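Local coordinates for protein fimbrial subunit type 1 (PDB 3UXF) that serves as the major structural subunit of the fimbriae displayed on the surface of the Gram-positive bacterium Actinomyces oris, at residues V356-T361 against G418-N423; A427-N432 against R466-K471. All coordinates share one frame; numbering follows the deposited sequence.

Overall arrangement
Both contacts belong to the C-terminal prealbumin-like region, with centres about 19 Å apart. Contact 1 pairs strand 344-362 with strand 419-426, burying one face in the domain and leaving the other partly open. Contact 2, smaller but more buried overall, follows directly in the chain: the turn after strand 419-426 meets the segment leading into helix 469-472. Strand 344-362 borders both, and the two contacts meet where Val356 CG2 packs on Val467 CG2 at 3.6 Å. Their chemistry differs accordingly. Regular main-chain bonds and aliphatic packing build contact 1, whereas in contact 2 a single main-chain bond is joined by asparagine and aspartate side chains that accept main-chain N-H groups.

Contact 1: V356-T361 against G418-N423; sequences VILTKT and GTVEIN. Unlike the reference sequence in segment 356-361: Ile357 (reference Val).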
ATOM      1  N   VAL A 356       3.850  16.646 -23.514  1.00 11.62           N
ATOM      2  CA  VAL A 356       3.674  18.059 -23.801  1.00 11.36           C
ATOM      3  C   VAL A 356       3.848  18.235 -25.295  1.00 12.65           C
ATOM      4  O   VAL A 356       4.813  17.730 -25.866  1.00 13.32           O
ATOM      5  CB  VAL A 356       4.739  18.903 -23.074  1.00 10.50           C
ATOM      6  CG1 VAL A 356       4.660  20.340 -23.506  1.00 11.17           C
ATOM      7  CG2 VAL A 356       4.542  18.757 -21.536  1.00 12.33           C
ATOM      8  N   ILE A 357       2.911  18.918 -25.947  1.00  9.37           N
ATOM      9  CA  ILE A 357       3.120  19.286 -27.355  1.00 11.08           C
ATOM     10  C   ILE A 357       3.407  20.776 -27.401  1.00 11.91           C
ATOM     11  O   ILE A 357       2.550  21.571 -26.995  1.00 11.24           O
ATOM     12  CB  ILE A 357       1.904  18.964 -28.243  1.00 14.34           C
ATOM     13  CG1 ILE A 357       1.647  17.465 -28.238  1.00 15.18           C
ATOM     14  CG2 ILE A 357       2.195  19.376 -29.668  1.00 16.81           C
ATOM     15  CD1 ILE A 357       0.303  17.052 -28.905  1.00 19.40           C
ATOM     16  N   LEU A 358       4.607  21.150 -27.850  1.00 11.67           N
ATOM     17  CA  LEU A 358       5.000  22.546 -27.893  1.00 12.13           C
ATOM     18  C   LEU A 358       4.773  23.018 -29.322  1.00 16.42           C
ATOM     19  O   LEU A 358       5.345  22.448 -30.256  1.00 15.20           O
ATOM     20  CB  LEU A 358       6.473  22.642 -27.495  1.00 12.84           C
ATOM     21  CG  LEU A 358       7.114  24.019 -27.298  1.00 12.65           C
ATOM     22  CD1 LEU A 358       8.510  23.825 -26.667  1.00 12.32           C
ATOM     23  CD2 LEU A 358       7.258  24.770 -28.602  1.00 13.49           C
ATOM     24  N   THR A 359       3.940  24.048 -29.486  1.00 12.74           N
ATOM     25  CA  THR A 359       3.768  24.697 -30.790  1.00 15.71           C
ATOM     26  C   THR A 359       4.469  26.042 -30.791  1.00 13.95           C
ATOM     27  O   THR A 359       4.248  26.879 -29.906  1.00 15.20           O
ATOM     28  CB  THR A 359       2.295  24.937 -31.109  1.00 17.88           C
ATOM     29  OG1 THR A 359       1.641  23.669 -31.213  1.00 17.69           O
ATOM     30  CG2 THR A 359       2.131  25.707 -32.451  1.00 21.53           C
ATOM     31  N   LYS A 360       5.329  26.248 -31.779  1.00 15.73           N
ATOM     32  CA  LYS A 360       6.065  27.492 -31.893  1.00 15.01           C
ATOM     33  C   LYS A 360       5.427  28.391 -32.937  1.00 15.99           C
ATOM     34  O   LYS A 360       5.124  27.957 -34.043  1.00 16.62           O
ATOM     35  CB  LYS A 360       7.525  27.224 -32.259  1.00 16.26           C
ATOM     36  CG  LYS A 360       8.392  28.469 -32.302  1.00 15.40           C
ATOM     37  CD  LYS A 360       8.666  29.004 -30.909  1.00 12.08           C
ATOM     38  CE  LYS A 360       9.740  30.076 -30.931  1.00 13.92           C
ATOM     39  NZ  LYS A 360       9.240  31.369 -31.464  1.00 13.93           N
ATOM     40  N   THR A 361       5.224  29.648 -32.574  1.00 14.16           N
ATOM     41  CA  THR A 361       4.670  30.619 -33.500  1.00 15.82           C
ATOM     42  C   THR A 361       5.359  31.961 -33.302  1.00 17.19           C
ATOM     43  O   THR A 361       6.392  32.045 -32.644  1.00 15.77           O
ATOM     44  CB  THR A 361       3.143  30.760 -33.341  1.00 18.44           C
ATOM     45  OG1 THR A 361       2.607  31.461 -34.468  1.00 20.81           O
ATOM     46  CG2 THR A 361       2.799  31.512 -32.070  1.00 17.67           C
ATOM     47  N   GLY A 418       6.296  23.406 -37.092  1.00 17.99           N
ATOM     48  CA  GLY A 418       6.711  24.196 -35.941  1.00 16.63           C
ATOM     49  C   GLY A 418       6.359  23.603 -34.599  1.00 17.72           C
ATOM     50  O   GLY A 418       6.003  24.346 -33.676  1.00 16.30           O
ATOM     51  N   THR A 419       6.445  22.286 -34.472  1.00 14.68           N
ATOM     52  CA  THR A 419       6.060  21.657 -33.195  1.00 13.50           C
ATOM     53  C   THR A 419       7.124  20.701 -32.704  1.00 17.61           C
ATOM     54  O   THR A 419       7.966  20.231 -33.465  1.00 15.24           O
ATOM     55  CB  THR A 419       4.757  20.864 -33.331  1.00 18.99           C
ATOM     56  OG1 THR A 419       4.992  19.763 -34.218  1.00 21.05           O
ATOM     57  CG2 THR A 419       3.646  21.741 -33.866  1.00 19.18           C
ATOM     58  N   VAL A 420       7.082  20.381 -31.418  1.00 15.61           N
ATOM     59  CA  VAL A 420       7.928  19.302 -30.910  1.00 13.68           C
ATOM     60  C   VAL A 420       7.220  18.698 -29.718  1.00 15.49           C
ATOM     61  O   VAL A 420       6.548  19.414 -28.968  1.00 14.47           O
ATOM     62  CB  VAL A 420       9.364  19.753 -30.524  1.00 14.62           C
ATOM     63  CG1 VAL A 420       9.357  20.788 -29.398  1.00 15.64           C
ATOM     64  CG2 VAL A 420      10.243  18.553 -30.143  1.00 14.06           C
ATOM     65  N   GLU A 421       7.337  17.387 -29.566  1.00 12.98           N
ATOM     66  CA  GLU A 421       6.780  16.733 -28.369  1.00 12.24           C
ATOM     67  C   GLU A 421       7.856  16.587 -27.318  1.00 12.42           C
ATOM     68  O   GLU A 421       9.011  16.251 -27.624  1.00 15.13           O
ATOM     69  CB  GLU A 421       6.209  15.355 -28.702  1.00 15.57           C
ATOM     70  CG  GLU A 421       5.082  15.448 -29.693  1.00 17.83           C
ATOM     71  CD  GLU A 421       4.302  14.168 -29.867  1.00 25.93           C
ATOM     72  OE1 GLU A 421       4.754  13.099 -29.407  1.00 23.76           O
ATOM     73  OE2 GLU A 421       3.207  14.258 -30.461  1.00 28.06           O
ATOM     74  N   ILE A 422       7.473  16.854 -26.072  1.00 12.44           N
ATOM     75  CA  ILE A 422       8.362  16.643 -24.940  1.00 11.54           C
ATOM     76  C   ILE A 422       7.737  15.489 -24.150  1.00 13.59           C
ATOM     77  O   ILE A 422       6.708  15.649 -23.464  1.00 12.85           O
ATOM     78  CB  ILE A 422       8.487  17.910 -24.098  1.00 11.31           C
ATOM     79  CG1 ILE A 422       9.054  19.047 -24.979  1.00 11.84           C
ATOM     80  CG2 ILE A 422       9.382  17.639 -22.902  1.00 12.76           C
ATOM     81  CD1 ILE A 422       9.125  20.370 -24.282  1.00 14.12           C
ATOM     82  N   ASN A 423       8.335  14.303 -24.295  1.00 10.08           N
ATOM     83  CA  ASN A 423       7.766  13.078 -23.746  1.00 12.16           C
ATOM     84  C   ASN A 423       8.718  12.444 -22.766  1.00 13.17           C
ATOM     85  O   ASN A 423       9.789  12.015 -23.200  1.00 12.80           O
ATOM     86  CB  ASN A 423       7.594  12.044 -24.866  1.00 13.80           C
ATOM     87  CG  ASN A 423       6.635  12.493 -25.959  1.00 18.34           C
ATOM     88  OD1 ASN A 423       5.652  13.206 -25.684  1.00 21.68           O
ATOM     89  ND2 ASN A 423       6.888  12.071 -27.171  1.00 17.31           N
TER
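Strand 344-362 pairs antiparallel with strand 419-426 here, in a sheet of the C-terminal prealbumin-like domain. Two pairs of main-chain bonds join Val356 to Ile422 and Leu358 to Val420, and Leu358 N lies 2.8 Å from Val420 O. A fifth bond, Lys360 N to Gly418 O, closes the pairing at 2.8 Å with an N-H...O angle of 171°. Gly418 (phi 72°) and Thr419 also make a G1 beta bulge, against the chain shortly before them and not against 356-361.

One face of the pair is aliphatic. The CB atoms of Val356 and Ile422 stand 4.0 Å apart, while the side chains of Leu358 and Val420 cross at a slant, Leu358 CB meeting Val420 CG1 at 3.9 Å. Leu358 turns CG away from its own N, beside the carbonyl carbon (chi1 -173°), and its CD1 comes to 4.2 Å from Ile422 CD1. Phe377 and Leu447 pack on Leu358, and Val379 and Leu447 on Ile422.

The other face is more polar. Thr359 and Thr419 point the same way side by side, Thr359 OG1 lying 3.8 Å from Thr419 CG2. Within the one strand, Glu421 OE1 accepts Asn423 ND2 through its anti lone pair, in the asparagine's amide plane. Lys355 NZ makes a salt bridge with Glu421 OE1 and a hydrogen bond with Asn423 OD1.

Lys360 goes inward with the aliphatic group. Bends at chi2 and chi4 carry its tip away from Gly418, and Lys360 NZ is covalently joined to CG of Asp484, while giving a hydrogen bond to Thr361 O at 3.2 Å. Strand 478-484, which supplies Asp484, runs parallel to strand 344-362 along its other edge. A lysine of one strand locked to a parallel neighbour is the intramolecular isopeptide arrangement of prealbumin-like (CnaB-type) pilin domains.

Contact 2: A427-N432 against R466-K471; sequences ANDYVN and RVLAEK
Asn428 grips Val467 twice, once through its backbone and once through its side chain. Asn428 N donates to Val467 O at 2.8 Å, and Asn428 CB passes 3.9 Å from Val467 O. With CG placed beside its own backbone N (chi1 -62°), the CG-OD1 bond points at Val467 N, and at the tip Asn428 OD1 accepts Val467 N at 2.7 Å. Asn428 OD1 also rests 3.1 Å from Arg466 CA. The two bonds close a ring between the type I turn of 427-430 and the extended segment before helix 469-472.

One residue on, Asp429 OD1 takes the N-H of Ala469, first residue of that helix, through its syn lone pair, with Asp429 OD1 2.8 Å from Ala469 N. Leu468 CD2 flanks the other oxygen, Asp429 OD2, at 3.6 Å. A water donates to Asp429 OD2 and to Glu470 OE1 while accepting Glu470 N. Ala469 CB packs on Tyr430 CB at 3.9 Å. Bonded to the N-terminal end of a helix and to water, the carboxylate of Asp429 is probably stabilised as an anion, even though the carboxylate of Glu470 is nearby.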
ATOM      1  N   ALA A 427       3.381  14.713 -13.598  1.00  9.77           N
ATOM      2  CA  ALA A 427       2.436  15.761 -13.241  1.00  8.96           C
ATOM      3  C   ALA A 427       2.957  16.594 -12.078  1.00  9.44           C
ATOM      4  O   ALA A 427       3.500  16.056 -11.122  1.00 10.63           O
ATOM      5  CB  ALA A 427       1.089  15.154 -12.889  1.00 11.15           C
ATOM      6  N   ASN A 428       2.789  17.910 -12.167  1.00  9.97           N
ATOM      7  CA  ASN A 428       3.208  18.798 -11.092  1.00 10.58           C
ATOM      8  C   ASN A 428       2.325  18.628  -9.866  1.00 10.93           C
ATOM      9  O   ASN A 428       2.748  18.890  -8.744  1.00 12.79           O
ATOM     10  CB  ASN A 428       3.153  20.262 -11.537  1.00 10.16           C
ATOM     11  CG  ASN A 428       4.096  20.563 -12.682  1.00  9.33           C
ATOM     12  OD1 ASN A 428       3.691  20.585 -13.838  1.00 11.22           O
ATOM     13  ND2 ASN A 428       5.359  20.805 -12.360  1.00 11.04           N
ATOM     14  N   ASP A 429       1.091  18.198 -10.094  1.00  9.72           N
ATOM     15  CA  ASP A 429       0.119  18.078  -9.014  1.00 10.87           C
ATOM     16  C   ASP A 429      -0.140  16.649  -8.545  1.00 12.41           C
ATOM     17  O   ASP A 429      -1.122  16.389  -7.865  1.00 11.37           O
ATOM     18  CB  ASP A 429      -1.199  18.750  -9.403  1.00 10.71           C
ATOM     19  CG  ASP A 429      -1.878  18.073 -10.575  1.00 13.10           C
ATOM     20  OD1 ASP A 429      -1.246  17.213 -11.218  1.00 13.47           O
ATOM     21  OD2 ASP A 429      -3.045  18.405 -10.852  1.00 14.80           O
ATOM     22  N   TYR A 430       0.743  15.730  -8.905  1.00  9.86           N
ATOM     23  CA  TYR A 430       0.633  14.352  -8.454  1.00  9.61           C
ATOM     24  C   TYR A 430       2.045  13.820  -8.325  1.00  8.84           C
ATOM     25  O   TYR A 430       2.740  13.632  -9.315  1.00 10.27           O
ATOM     26  CB  TYR A 430      -0.189  13.505  -9.424  1.00 10.61           C
ATOM     27  CG  TYR A 430      -0.835  12.288  -8.792  1.00 11.13           C
ATOM     28  CD1 TYR A 430      -2.192  12.264  -8.518  1.00 12.58           C
ATOM     29  CD2 TYR A 430      -0.086  11.164  -8.477  1.00 10.43           C
ATOM     30  CE1 TYR A 430      -2.787  11.157  -7.948  1.00 14.16           C
ATOM     31  CE2 TYR A 430      -0.671  10.050  -7.908  1.00 12.53           C
ATOM     32  CZ  TYR A 430      -2.023  10.053  -7.644  1.00 16.37           C
ATOM     33  OH  TYR A 430      -2.613   8.950  -7.076  1.00 17.29           O
ATOM     34  N   VAL A 431       2.472  13.608  -7.091  1.00  9.44           N
ATOM     35  CA  VAL A 431       3.836  13.203  -6.831  1.00  8.96           C
ATOM     36  C   VAL A 431       3.904  12.305  -5.609  1.00 12.25           C
ATOM     37  O   VAL A 431       3.093  12.419  -4.696  1.00 12.49           O
ATOM     38  CB  VAL A 431       4.728  14.439  -6.614  1.00 10.55           C
ATOM     39  CG1 VAL A 431       4.241  15.238  -5.418  1.00 12.70           C
ATOM     40  CG2 VAL A 431       6.179  14.038  -6.448  1.00 12.15           C
ATOM     41  N   ASN A 432       4.877  11.406  -5.605  1.00  9.51           N
ATOM     42  CA  ASN A 432       5.061  10.490  -4.493  1.00 10.68           C
ATOM     43  C   ASN A 432       3.793   9.717  -4.127  1.00 12.58           C
ATOM     44  O   ASN A 432       3.581   9.375  -2.967  1.00 13.56           O
ATOM     45  CB  ASN A 432       5.635  11.222  -3.276  1.00 12.30           C
ATOM     46  CG  ASN A 432       7.084  11.640  -3.476  1.00 14.39           C
ATOM     47  OD1 ASN A 432       7.758  11.165  -4.386  1.00 11.05           O
ATOM     48  ND2 ASN A 432       7.565  12.530  -2.618  1.00 14.43           N
ATOM     49  N   ARG A 466       2.490  23.881 -16.463  1.00 10.36           N
ATOM     50  CA  ARG A 466       2.231  22.721 -15.623  1.00  8.55           C
ATOM     51  C   ARG A 466       1.715  21.575 -16.462  1.00 11.08           C
ATOM     52  O   ARG A 466       0.997  21.783 -17.456  1.00 11.02           O
ATOM     53  CB  ARG A 466       1.206  23.055 -14.545  1.00 11.63           C
ATOM     54  CG  ARG A 466       1.791  23.886 -13.423  1.00  9.85           C
ATOM     55  CD  ARG A 466       0.691  24.259 -12.425  1.00 12.03           C
ATOM     56  NE  ARG A 466       1.269  24.875 -11.246  1.00 11.29           N
ATOM     57  CZ  ARG A 466       0.594  25.676 -10.419  1.00 12.20           C
ATOM     58  NH1 ARG A 466      -0.685  25.978 -10.661  1.00 14.47           N
ATOM     59  NH2 ARG A 466       1.212  26.192  -9.354  1.00 12.97           N
ATOM     60  N   VAL A 467       2.079  20.361 -16.050  1.00 10.12           N
ATOM     61  CA  VAL A 467       1.449  19.148 -16.539  1.00 10.30           C
ATOM     62  C   VAL A 467       0.566  18.697 -15.406  1.00  9.95           C
ATOM     63  O   VAL A 467       1.033  18.455 -14.305  1.00 11.43           O
ATOM     64  CB  VAL A 467       2.523  18.069 -16.904  1.00 11.38           C
ATOM     65  CG1 VAL A 467       1.853  16.726 -17.209  1.00 11.68           C
ATOM     66  CG2 VAL A 467       3.338  18.534 -18.116  1.00 11.66           C
ATOM     67  N   LEU A 468      -0.745  18.660 -15.665  1.00 10.59           N
ATOM     68  CA  LEU A 468      -1.698  18.256 -14.645  1.00 11.43           C
ATOM     69  C   LEU A 468      -2.118  16.808 -14.757  1.00 12.27           C
ATOM     70  O   LEU A 468      -2.276  16.277 -15.854  1.00 13.79           O
ATOM     71  CB  LEU A 468      -2.931  19.150 -14.735  1.00 13.80           C
ATOM     72  CG  LEU A 468      -2.624  20.644 -14.525  1.00 14.90           C
ATOM     73  CD1 LEU A 468      -3.937  21.399 -14.642  1.00 23.17           C
ATOM     74  CD2 LEU A 468      -1.931  20.915 -13.179  1.00 15.01           C
ATOM     75  N   ALA A 469      -2.286  16.165 -13.614  1.00 10.02           N
ATOM     76  CA  ALA A 469      -2.697  14.768 -13.551  1.00 12.56           C
ATOM     77  C   ALA A 469      -3.949  14.518 -14.369  1.00 13.12           C
ATOM     78  O   ALA A 469      -4.084  13.459 -14.992  1.00 15.04           O
ATOM     79  CB  ALA A 469      -2.957  14.373 -12.099  1.00 12.89           C
ATOM     80  N   GLU A 470      -4.880  15.471 -14.350  1.00 14.00           N
ATOM     81  CA  GLU A 470      -6.134  15.262 -15.082  1.00 15.83           C
ATOM     82  C   GLU A 470      -5.915  15.018 -16.554  1.00 16.33           C
ATOM     83  O   GLU A 470      -6.716  14.303 -17.175  1.00 17.16           O
ATOM     84  CB  GLU A 470      -7.100  16.432 -14.859  1.00 18.11           C
ATOM     85  CG  GLU A 470      -6.563  17.776 -15.290  1.00 23.84           C
ATOM     86  CD  GLU A 470      -7.218  18.974 -14.536  1.00 34.52           C
ATOM     87  OE1 GLU A 470      -6.956  19.197 -13.309  1.00 27.80           O
ATOM     88  OE2 GLU A 470      -7.989  19.710 -15.195  1.00 38.76           O
ATOM     89  N   LYS A 471      -4.853  15.602 -17.121  1.00 13.45           N
ATOM     90  CA  LYS A 471      -4.516  15.345 -18.514  1.00 14.97           C
ATOM     91  C   LYS A 471      -3.632  14.112 -18.598  1.00 12.86           C
ATOM     92  O   LYS A 471      -3.898  13.216 -19.404  1.00 12.86           O
ATOM     93  CB  LYS A 471      -3.868  16.564 -19.184  1.00 16.73           C
ATOM     94  CG  LYS A 471      -4.879  17.698 -19.409  1.00 23.32           C
ATOM     95  CD  LYS A 471      -4.396  18.664 -20.467  1.00 26.03           C
ATOM     96  CE  LYS A 471      -5.420  19.769 -20.733  1.00 36.64           C
ATOM     97  NZ  LYS A 471      -6.735  19.221 -21.155  1.00 37.38           N
TER
HETATM   98  O   HOH W   1      -5.139  17.399 -12.205  1.00 14.52           O